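Local coordinates for protein N-alpha-acetyltransferase 35, NatC auxiliary subunit (PDB 6YGA) that serves as the auxiliary subunit of the NatC N-terminal acetyltransferase, which acetylates the N-terminal methionine of the L-A virus Gag protein, at residues B[425-429]-B[430-434]; B[418-421]-B[422-425]; B[233-236]-B[237-240]. All coordinates share one frame; numbering follows the deposited sequence.

Interaction 1: residues B[425-429]-B[430-434]; sequences AQFES and VNSQV
Two backbone bonds close the turn where Phe427 and Glu428 meet Asn431 and Ser432. Ser432 N donates to Phe427 O over 3.1 Å and nearly straight (167° at the hydrogen), while Asn431 N reaches Glu428 O at 3.1 Å from above the carbonyl plane. Val430, the first residue to leave helical phi/psi, gives through its N two weak bonds, to Gln426 O and Phe427 O. Among the side chains, the hydroxyl of Ser429 turns back on its own helix: a chi1 of 63° brings OG over the last turn, where it donates to Gln426 O at 2.8 Å, giving that end carbonyl a side-chain donor. Van der Waals contacts flank the turn: the Val430 methyl CG2 rests on Phe427 O at 3.3 Å, and Ser432 CB approaches Phe427 CD1 obliquely at 4.0 Å; the same ring is buried against Tyr435 and against Leu387 and Ser391 of helix 386-402. At the surface, the Glu428 carboxylate and Gln433 amide only come near, OE2 to NE2 4.1 Å, their planes 64° apart. With Asn431 at positive phi as the C-prime residue, this is a Schellman motif, closing helix 406-429 just before helix 433-456 begins.

Interaction 2: residues B[418-421]-B[422-425]; sequences ILWD and SLQA
Four consecutive i to i+4 bonds, from Ser422 N to Ile418 O through Ala425 N to Asp421 O, give residues 418-425 regular alpha-helical geometry; the shortest, Gln424 N to Trp420 O, measures 2.8 Å. On the buried side Trp420 and Leu423 run alongside each other in the same direction. The six-membered part of the indole does the touching: CZ3 meets the Leu423 methyl CD2 obliquely at 4.2 Å. CG of Trp420 is anti to its carbonyl carbon (chi1 -74°), which runs the indole back beside its own backbone N, and there NE1 is hydrogen-bonded to Gln416 OE1 one turn earlier. Leu423 CB also packs on the backbone turn beneath it, 3.3 Å from Leu419 O. Further round the helix, Asp421 and Gln424 share a partner on the next helix: Lys443 NZ forms a salt bridge with Asp421 OD1 and a hydrogen bond with Gln424 OE1. The glutamine gets there with its chain extended beyond CG (chi2 -169°). Two acceptors on one ammonium group probably restrain it and should favour the charged carboxylate. Within the NAA35-like TPR-repeat region, this part of helix 406-429 packs on helix 386-402, through Met394, Glu390 and Ser391, and on helix 433-456, where Thr439 meets Trp420 and Gln424, with the loop residues Ser594 and Ile595 meeting Ile418 and Asp421.

Interaction 3: residues B[233-236]-B[237-240]; sequences LEDH and LTDY
Glu234 O accepts three hydrogen bonds from Leu237 and Thr238. Thr238 N comes nearly along the C=O axis at 3.0 Å, the bond almost straight (175° at the hydrogen). Leu237 N, at 3.1 Å, and the hydroxyl Thr238 OG1, at 3.2 Å, stand off the carbonyl plane on opposite faces. The threonine can supply main-chain and side-chain donors together because a chi1 of 65° aims OG1 at the preceding turn. One residue on, Asp239 N donates to Asp235 O at 3.2 Å. The carboxylates of these two aspartates approach as like charges, OD1 of Asp235 lying 4.5 Å from OD2 of Asp239. Asp235 has partners of its own, OD1 with Gln193 NE2 and OD2 with His232 ND1, bonds that would be expected to ease the repulsion. The short helix 235-238 ends here, Tyr240 being the first residue to leave helical geometry, with positive phi. At that end Tyr240 CA makes a C-H...O contact of 3.2 Å with His236 O. Leu237 O lies over the centre of one face of the phenol ring, 3.4 Å above its plane. The ring also takes part in a cation-pi contact with Arg349 and its OH is bonded to Asp350 N; elsewhere, Glu234 OE1 is bonded to Tyr157 OH and His236 ND1 to Ser241 O. Side-chain contacts pack the helix on its neighbours: the buried His236 lies against Leu342 of helix 337-347, Val307 and Leu311 of helix 298-311 and Leu247 of helix 245-260, and Leu237 against Leu342, Leu345 and Leu165, the last on helix 142-167.

How the interactions relate
Interactions 1 and 2 are successive parts of helix 406-429, sharing Ala425, with centres about 10 Å apart, both in the NAA35-like TPR-repeat region; interaction 1 is the surface C-terminal end of the helix whose partly buried turn is interaction 2. Helices 386-402 and 433-456 contact both, so the chain that turns at 430-432 returns to pack on the helix it has just left. Interaction 3 stands apart, earlier in the chain: its centre is about 41 Å from that of interaction 1 and about 36 Å from that of interaction 2, with nearest atoms about 27 and 23 Å away. Like interaction 1, it ends a helix with a positive-phi residue. None of the three touches another subunit of the complex.

Interaction 1: residues B[425-429]-B[430-434]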
ATOM      1  N   ALA B 425      13.702 -18.964  19.911  1.00 42.59           N
ATOM      2  CA  ALA B 425      13.489 -20.189  20.675  1.00 40.00           C
ATOM      3  C   ALA B 425      14.343 -21.337  20.154  1.00 42.46           C
ATOM      4  O   ALA B 425      14.696 -22.239  20.921  1.00 45.53           O
ATOM      5  CB  ALA B 425      12.012 -20.576  20.650  1.00 38.57           C
ATOM      6  N   GLN B 426      14.680 -21.333  18.862  1.00 43.71           N
ATOM      7  CA  GLN B 426      15.517 -22.403  18.328  1.00 44.37           C
ATOM      8  C   GLN B 426      16.972 -22.210  18.737  1.00 43.99           C
ATOM      9  O   GLN B 426      17.664 -23.183  19.059  1.00 47.03           O
ATOM     10  CB  GLN B 426      15.378 -22.475  16.805  1.00 42.63           C
ATOM     11  CG  GLN B 426      16.047 -23.689  16.170  1.00 43.79           C
ATOM     12  CD  GLN B 426      15.390 -25.002  16.560  1.00 46.45           C
ATOM     13  OE1 GLN B 426      14.194 -25.051  16.851  1.00 46.18           O
ATOM     14  NE2 GLN B 426      16.172 -26.076  16.569  1.00 41.49           N
ATOM     15  N   PHE B 427      17.455 -20.962  18.722  1.00 43.22           N
ATOM     16  CA  PHE B 427      18.754 -20.661  19.314  1.00 43.83           C
ATOM     17  C   PHE B 427      18.772 -21.020  20.793  1.00 46.97           C
ATOM     18  O   PHE B 427      19.773 -21.531  21.308  1.00 45.82           O
ATOM     19  CB  PHE B 427      19.092 -19.180  19.138  1.00 40.15           C
ATOM     20  CG  PHE B 427      19.656 -18.830  17.790  1.00 42.63           C
ATOM     21  CD1 PHE B 427      20.800 -19.452  17.321  1.00 42.87           C
ATOM     22  CD2 PHE B 427      19.061 -17.850  17.009  1.00 41.85           C
ATOM     23  CE1 PHE B 427      21.326 -19.123  16.087  1.00 43.06           C
ATOM     24  CE2 PHE B 427      19.585 -17.514  15.773  1.00 40.05           C
ATOM     25  CZ  PHE B 427      20.719 -18.150  15.312  1.00 41.14           C
ATOM     26  N   GLU B 428      17.665 -20.762  21.492  1.00 51.10           N
ATOM     27  CA  GLU B 428      17.602 -21.044  22.921  1.00 55.71           C
ATOM     28  C   GLU B 428      17.714 -22.540  23.196  1.00 56.53           C
ATOM     29  O   GLU B 428      18.350 -22.953  24.173  1.00 58.56           O
ATOM     30  CB  GLU B 428      16.304 -20.478  23.500  1.00 62.48           C
ATOM     31  CG  GLU B 428      16.426 -19.956  24.921  1.00 71.69           C
ATOM     32  CD  GLU B 428      16.539 -21.062  25.944  1.00 81.68           C
ATOM     33  OE1 GLU B 428      15.923 -22.129  25.736  1.00 83.77           O
ATOM     34  OE2 GLU B 428      17.248 -20.867  26.953  1.00 87.92           O
ATOM     35  N   SER B 429      17.114 -23.372  22.339  1.00 55.14           N
ATOM     36  CA  SER B 429      17.146 -24.812  22.576  1.00 55.97           C
ATOM     37  C   SER B 429      18.544 -25.389  22.381  1.00 55.66           C
ATOM     38  O   SER B 429      18.868 -26.431  22.962  1.00 56.25           O
ATOM     39  CB  SER B 429      16.143 -25.521  21.664  1.00 56.03           C
ATOM     40  OG  SER B 429      16.470 -25.340  20.299  1.00 55.55           O
ATOM     41  N   VAL B 430      19.382 -24.738  21.574  1.00 56.00           N
ATOM     42  CA  VAL B 430      20.757 -25.182  21.379  1.00 59.39           C
ATOM     43  C   VAL B 430      21.739 -24.353  22.202  1.00 62.84           C
ATOM     44  O   VAL B 430      22.954 -24.478  22.017  1.00 64.59           O
ATOM     45  CB  VAL B 430      21.143 -25.173  19.889  1.00 57.93           C
ATOM     46  CG1 VAL B 430      20.230 -26.098  19.098  1.00 60.20           C
ATOM     47  CG2 VAL B 430      21.095 -23.759  19.328  1.00 51.32           C
ATOM     48  N   ASN B 431      21.236 -23.498  23.096  1.00 66.31           N
ATOM     49  CA  ASN B 431      22.058 -22.772  24.065  1.00 68.73           C
ATOM     50  C   ASN B 431      23.097 -21.877  23.384  1.00 66.65           C
ATOM     51  O   ASN B 431      24.226 -21.733  23.858  1.00 67.30           O
ATOM     52  CB  ASN B 431      22.728 -23.740  25.046  1.00 75.28           C
ATOM     53  CG  ASN B 431      21.741 -24.361  26.025  1.00 81.93           C
ATOM     54  OD1 ASN B 431      20.795 -23.709  26.472  1.00 85.23           O
ATOM     55  ND2 ASN B 431      21.965 -25.625  26.369  1.00 85.87           N
ATOM     56  N   SER B 432      22.716 -21.265  22.262  1.00 61.31           N
ATOM     57  CA  SER B 432      23.565 -20.296  21.567  1.00 60.31           C
ATOM     58  C   SER B 432      23.089 -18.910  21.990  1.00 57.13           C
ATOM     59  O   SER B 432      22.247 -18.294  21.335  1.00 54.65           O
ATOM     60  CB  SER B 432      23.502 -20.486  20.055  1.00 61.87           C
ATOM     61  OG  SER B 432      24.464 -19.674  19.405  1.00 64.63           O
ATOM     62  N   GLN B 433      23.645 -18.413  23.099  1.00 55.39           N
ATOM     63  CA  GLN B 433      23.090 -17.243  23.772  1.00 52.26           C
ATOM     64  C   GLN B 433      23.466 -15.921  23.112  1.00 50.21           C
ATOM     65  O   GLN B 433      22.740 -14.937  23.276  1.00 49.64           O
ATOM     66  CB  GLN B 433      23.526 -17.240  25.239  1.00 50.32           C
ATOM     67  CG  GLN B 433      22.932 -18.391  26.048  1.00 53.03           C
ATOM     68  CD  GLN B 433      21.414 -18.460  25.943  1.00 54.48           C
ATOM     69  OE1 GLN B 433      20.719 -17.460  26.128  1.00 57.49           O
ATOM     70  NE2 GLN B 433      20.897 -19.640  25.639  1.00 46.89           N
ATOM     71  N   VAL B 434      24.571 -15.868  22.369  1.00 47.80           N
ATOM     72  CA  VAL B 434      24.924 -14.636  21.669  1.00 43.46           C
ATOM     73  C   VAL B 434      23.925 -14.354  20.551  1.00 41.13           C
ATOM     74  O   VAL B 434      23.375 -13.250  20.453  1.00 38.37           O
ATOM     75  CB  VAL B 434      26.365 -14.713  21.134  1.00 44.25           C
ATOM     76  CG1 VAL B 434      26.724 -13.452  20.361  1.00 40.87           C
ATOM     77  CG2 VAL B 434      27.345 -14.935  22.280  1.00 45.81           C
TER

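Interaction 2: residues B[418-421]-B[422-425]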
ATOM      1  N   ILE B 418       6.549 -13.417  14.571  1.00 48.48           N
ATOM      2  CA  ILE B 418       6.472 -14.825  14.934  1.00 47.77           C
ATOM      3  C   ILE B 418       7.683 -15.594  14.408  1.00 46.54           C
ATOM      4  O   ILE B 418       8.063 -16.619  14.984  1.00 46.84           O
ATOM      5  CB  ILE B 418       5.145 -15.437  14.448  1.00 49.48           C
ATOM      6  CG1 ILE B 418       4.805 -16.676  15.277  1.00 52.26           C
ATOM      7  CG2 ILE B 418       5.212 -15.787  12.970  1.00 48.95           C
ATOM      8  CD1 ILE B 418       4.737 -16.399  16.767  1.00 52.37           C
ATOM      9  N   LEU B 419       8.319 -15.114  13.335  1.00 46.57           N
ATOM     10  CA  LEU B 419       9.505 -15.792  12.819  1.00 48.50           C
ATOM     11  C   LEU B 419      10.741 -15.462  13.649  1.00 44.53           C
ATOM     12  O   LEU B 419      11.588 -16.334  13.877  1.00 40.63           O
ATOM     13  CB  LEU B 419       9.727 -15.427  11.350  1.00 51.89           C
ATOM     14  CG  LEU B 419       9.186 -16.406  10.303  1.00 58.56           C
ATOM     15  CD1 LEU B 419       7.681 -16.562  10.418  1.00 58.80           C
ATOM     16  CD2 LEU B 419       9.566 -15.954   8.903  1.00 62.11           C
ATOM     17  N   TRP B 420      10.863 -14.211  14.106  1.00 42.98           N
ATOM     18  CA  TRP B 420      11.917 -13.875  15.057  1.00 43.00           C
ATOM     19  C   TRP B 420      11.766 -14.674  16.345  1.00 40.44           C
ATOM     20  O   TRP B 420      12.757 -15.161  16.901  1.00 41.82           O
ATOM     21  CB  TRP B 420      11.904 -12.379  15.370  1.00 44.98           C
ATOM     22  CG  TRP B 420      12.433 -11.496  14.285  1.00 48.45           C
ATOM     23  CD1 TRP B 420      11.762 -10.492  13.647  1.00 50.64           C
ATOM     24  CD2 TRP B 420      13.749 -11.522  13.718  1.00 48.73           C
ATOM     25  NE1 TRP B 420      12.577  -9.896  12.716  1.00 51.38           N
ATOM     26  CE2 TRP B 420      13.802 -10.510  12.740  1.00 50.36           C
ATOM     27  CE3 TRP B 420      14.886 -12.304  13.942  1.00 51.42           C
ATOM     28  CZ2 TRP B 420      14.944 -10.261  11.985  1.00 50.80           C
ATOM     29  CZ3 TRP B 420      16.020 -12.056  13.191  1.00 51.77           C
ATOM     30  CH2 TRP B 420      16.040 -11.042  12.226  1.00 51.11           C
ATOM     31  N   ASP B 421      10.529 -14.815  16.835  1.00 37.99           N
ATOM     32  CA  ASP B 421      10.291 -15.557  18.070  1.00 39.59           C
ATOM     33  C   ASP B 421      10.693 -17.018  17.916  1.00 40.17           C
ATOM     34  O   ASP B 421      11.414 -17.567  18.757  1.00 42.63           O
ATOM     35  CB  ASP B 421       8.819 -15.443  18.476  1.00 40.42           C
ATOM     36  CG  ASP B 421       8.553 -15.965  19.882  1.00 44.36           C
ATOM     37  OD1 ASP B 421       9.022 -15.335  20.853  1.00 45.35           O
ATOM     38  OD2 ASP B 421       7.868 -17.002  20.015  1.00 47.73           O
ATOM     39  N   SER B 422      10.235 -17.660  16.839  1.00 41.12           N
ATOM     40  CA  SER B 422      10.597 -19.052  16.588  1.00 41.44           C
ATOM     41  C   SER B 422      12.104 -19.209  16.437  1.00 41.86           C
ATOM     42  O   SER B 422      12.689 -20.185  16.920  1.00 41.10           O
ATOM     43  CB  SER B 422       9.874 -19.555  15.339  1.00 39.23           C
ATOM     44  OG  SER B 422      10.181 -20.911  15.076  1.00 42.87           O
ATOM     45  N   LEU B 423      12.750 -18.249  15.775  1.00 42.58           N
ATOM     46  CA  LEU B 423      14.198 -18.305  15.613  1.00 43.92           C
ATOM     47  C   LEU B 423      14.902 -18.179  16.959  1.00 44.87           C
ATOM     48  O   LEU B 423      15.851 -18.917  17.249  1.00 44.24           O
ATOM     49  CB  LEU B 423      14.647 -17.205  14.656  1.00 44.21           C
ATOM     50  CG  LEU B 423      16.000 -17.371  13.976  1.00 49.05           C
ATOM     51  CD1 LEU B 423      16.059 -18.694  13.227  1.00 51.38           C
ATOM     52  CD2 LEU B 423      16.208 -16.209  13.031  1.00 50.99           C
ATOM     53  N   GLN B 424      14.439 -17.247  17.800  1.00 40.80           N
ATOM     54  CA  GLN B 424      15.036 -17.072  19.120  1.00 41.76           C
ATOM     55  C   GLN B 424      14.873 -18.326  19.973  1.00 43.14           C
ATOM     56  O   GLN B 424      15.802 -18.731  20.680  1.00 43.20           O
ATOM     57  CB  GLN B 424      14.413 -15.860  19.818  1.00 40.24           C
ATOM     58  CG  GLN B 424      14.981 -15.577  21.202  1.00 38.19           C
ATOM     59  CD  GLN B 424      14.175 -14.544  21.972  1.00 38.55           C
ATOM     60  OE1 GLN B 424      13.482 -13.711  21.384  1.00 36.95           O
ATOM     61  NE2 GLN B 424      14.260 -14.599  23.294  1.00 38.85           N
ATOM     62  N   ALA B 425      13.702 -18.964  19.911  1.00 42.59           N
ATOM     63  CA  ALA B 425      13.489 -20.189  20.675  1.00 40.00           C
ATOM     64  C   ALA B 425      14.343 -21.337  20.154  1.00 42.46           C
ATOM     65  O   ALA B 425      14.696 -22.239  20.921  1.00 45.53           O
ATOM     66  CB  ALA B 425      12.012 -20.576  20.650  1.00 38.57           C
TER

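Interaction 3: residues B[233-236]-B[237-240]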
ATOM      1  N   LEU B 233      18.786   5.411 -16.125  1.00 56.08           N
ATOM      2  CA  LEU B 233      18.512   4.967 -14.762  1.00 54.36           C
ATOM      3  C   LEU B 233      18.851   3.496 -14.570  1.00 55.37           C
ATOM      4  O   LEU B 233      19.093   3.063 -13.438  1.00 54.94           O
ATOM      5  CB  LEU B 233      17.050   5.219 -14.394  1.00 50.92           C
ATOM      6  CG  LEU B 233      16.682   6.664 -14.049  1.00 51.50           C
ATOM      7  CD1 LEU B 233      15.189   6.788 -13.764  1.00 51.02           C
ATOM      8  CD2 LEU B 233      17.501   7.148 -12.866  1.00 49.87           C
ATOM      9  N   GLU B 234      18.877   2.715 -15.650  1.00 56.05           N
ATOM     10  CA  GLU B 234      19.210   1.304 -15.521  1.00 54.80           C
ATOM     11  C   GLU B 234      20.681   1.078 -15.189  1.00 53.54           C
ATOM     12  O   GLU B 234      21.047  -0.043 -14.817  1.00 57.83           O
ATOM     13  CB  GLU B 234      18.840   0.554 -16.802  1.00 56.97           C
ATOM     14  CG  GLU B 234      19.777   0.804 -17.963  1.00 60.84           C
ATOM     15  CD  GLU B 234      19.548  -0.162 -19.106  1.00 63.42           C
ATOM     16  OE1 GLU B 234      18.428  -0.706 -19.211  1.00 63.75           O
ATOM     17  OE2 GLU B 234      20.492  -0.386 -19.894  1.00 65.26           O
ATOM     18  N   ASP B 235      21.525   2.110 -15.300  1.00 49.99           N
ATOM     19  CA  ASP B 235      22.940   1.949 -14.980  1.00 50.87           C
ATOM     20  C   ASP B 235      23.147   1.561 -13.520  1.00 51.10           C
ATOM     21  O   ASP B 235      24.129   0.887 -13.191  1.00 50.80           O
ATOM     22  CB  ASP B 235      23.713   3.236 -15.290  1.00 52.31           C
ATOM     23  CG  ASP B 235      23.641   3.636 -16.757  1.00 57.11           C
ATOM     24  OD1 ASP B 235      23.441   2.758 -17.622  1.00 58.17           O
ATOM     25  OD2 ASP B 235      23.795   4.842 -17.044  1.00 59.34           O
ATOM     26  N   HIS B 236      22.233   1.963 -12.632  1.00 49.44           N
ATOM     27  CA  HIS B 236      22.418   1.691 -11.212  1.00 51.42           C
ATOM     28  C   HIS B 236      22.186   0.227 -10.862  1.00 53.35           C
ATOM     29  O   HIS B 236      22.574  -0.201  -9.770  1.00 53.52           O
ATOM     30  CB  HIS B 236      21.504   2.593 -10.384  1.00 49.19           C
ATOM     31  CG  HIS B 236      21.693   4.050 -10.667  1.00 49.71           C
ATOM     32  ND1 HIS B 236      22.897   4.695 -10.474  1.00 50.53           N
ATOM     33  CD2 HIS B 236      20.838   4.984 -11.145  1.00 48.92           C
ATOM     34  CE1 HIS B 236      22.773   5.965 -10.816  1.00 49.94           C
ATOM     35  NE2 HIS B 236      21.533   6.167 -11.225  1.00 49.07           N
ATOM     36  N   LEU B 237      21.578  -0.550 -11.757  1.00 56.43           N
ATOM     37  CA  LEU B 237      21.424  -1.986 -11.559  1.00 57.46           C
ATOM     38  C   LEU B 237      22.341  -2.813 -12.448  1.00 58.47           C
ATOM     39  O   LEU B 237      22.904  -3.810 -11.986  1.00 58.32           O
ATOM     40  CB  LEU B 237      19.976  -2.412 -11.808  1.00 58.65           C
ATOM     41  CG  LEU B 237      18.978  -2.159 -10.679  1.00 60.63           C
ATOM     42  CD1 LEU B 237      17.767  -3.051 -10.864  1.00 63.26           C
ATOM     43  CD2 LEU B 237      19.620  -2.387  -9.318  1.00 60.65           C
ATOM     44  N   THR B 238      22.500  -2.429 -13.717  1.00 60.48           N
ATOM     45  CA  THR B 238      23.333  -3.216 -14.622  1.00 63.00           C
ATOM     46  C   THR B 238      24.797  -3.170 -14.205  1.00 64.51           C
ATOM     47  O   THR B 238      25.480  -4.200 -14.200  1.00 68.04           O
ATOM     48  CB  THR B 238      23.175  -2.716 -16.059  1.00 61.45           C
ATOM     49  OG1 THR B 238      23.681  -1.380 -16.162  1.00 61.13           O
ATOM     50  CG2 THR B 238      21.713  -2.730 -16.474  1.00 58.08           C
ATOM     51  N   ASP B 239      25.293  -1.986 -13.848  1.00 63.46           N
ATOM     52  CA  ASP B 239      26.677  -1.808 -13.440  1.00 64.97           C
ATOM     53  C   ASP B 239      26.816  -1.366 -11.992  1.00 60.40           C
ATOM     54  O   ASP B 239      27.947  -1.200 -11.519  1.00 59.44           O
ATOM     55  CB  ASP B 239      27.370  -0.789 -14.356  1.00 70.47           C
ATOM     56  CG  ASP B 239      27.081  -1.031 -15.828  1.00 75.08           C
ATOM     57  OD1 ASP B 239      27.123  -2.201 -16.262  1.00 77.94           O
ATOM     58  OD2 ASP B 239      26.806  -0.048 -16.548  1.00 76.00           O
ATOM     59  N   TYR B 240      25.704  -1.174 -11.276  1.00 56.37           N
ATOM     60  CA  TYR B 240      25.719  -0.707  -9.887  1.00 54.04           C
ATOM     61  C   TYR B 240      26.490   0.604  -9.761  1.00 56.05           C
ATOM     62  O   TYR B 240      27.233   0.827  -8.804  1.00 58.18           O
ATOM     63  CB  TYR B 240      26.276  -1.779  -8.946  1.00 52.57           C
ATOM     64  CG  TYR B 240      25.449  -3.045  -8.955  1.00 49.07           C
ATOM     65  CD1 TYR B 240      24.173  -3.063  -8.407  1.00 44.77           C
ATOM     66  CD2 TYR B 240      25.933  -4.214  -9.527  1.00 49.18           C
ATOM     67  CE1 TYR B 240      23.403  -4.213  -8.423  1.00 42.90           C
ATOM     68  CE2 TYR B 240      25.171  -5.371  -9.545  1.00 47.48           C
ATOM     69  CZ  TYR B 240      23.907  -5.363  -8.992  1.00 45.13           C
ATOM     70  OH  TYR B 240      23.146  -6.510  -9.007  1.00 46.07           O
TER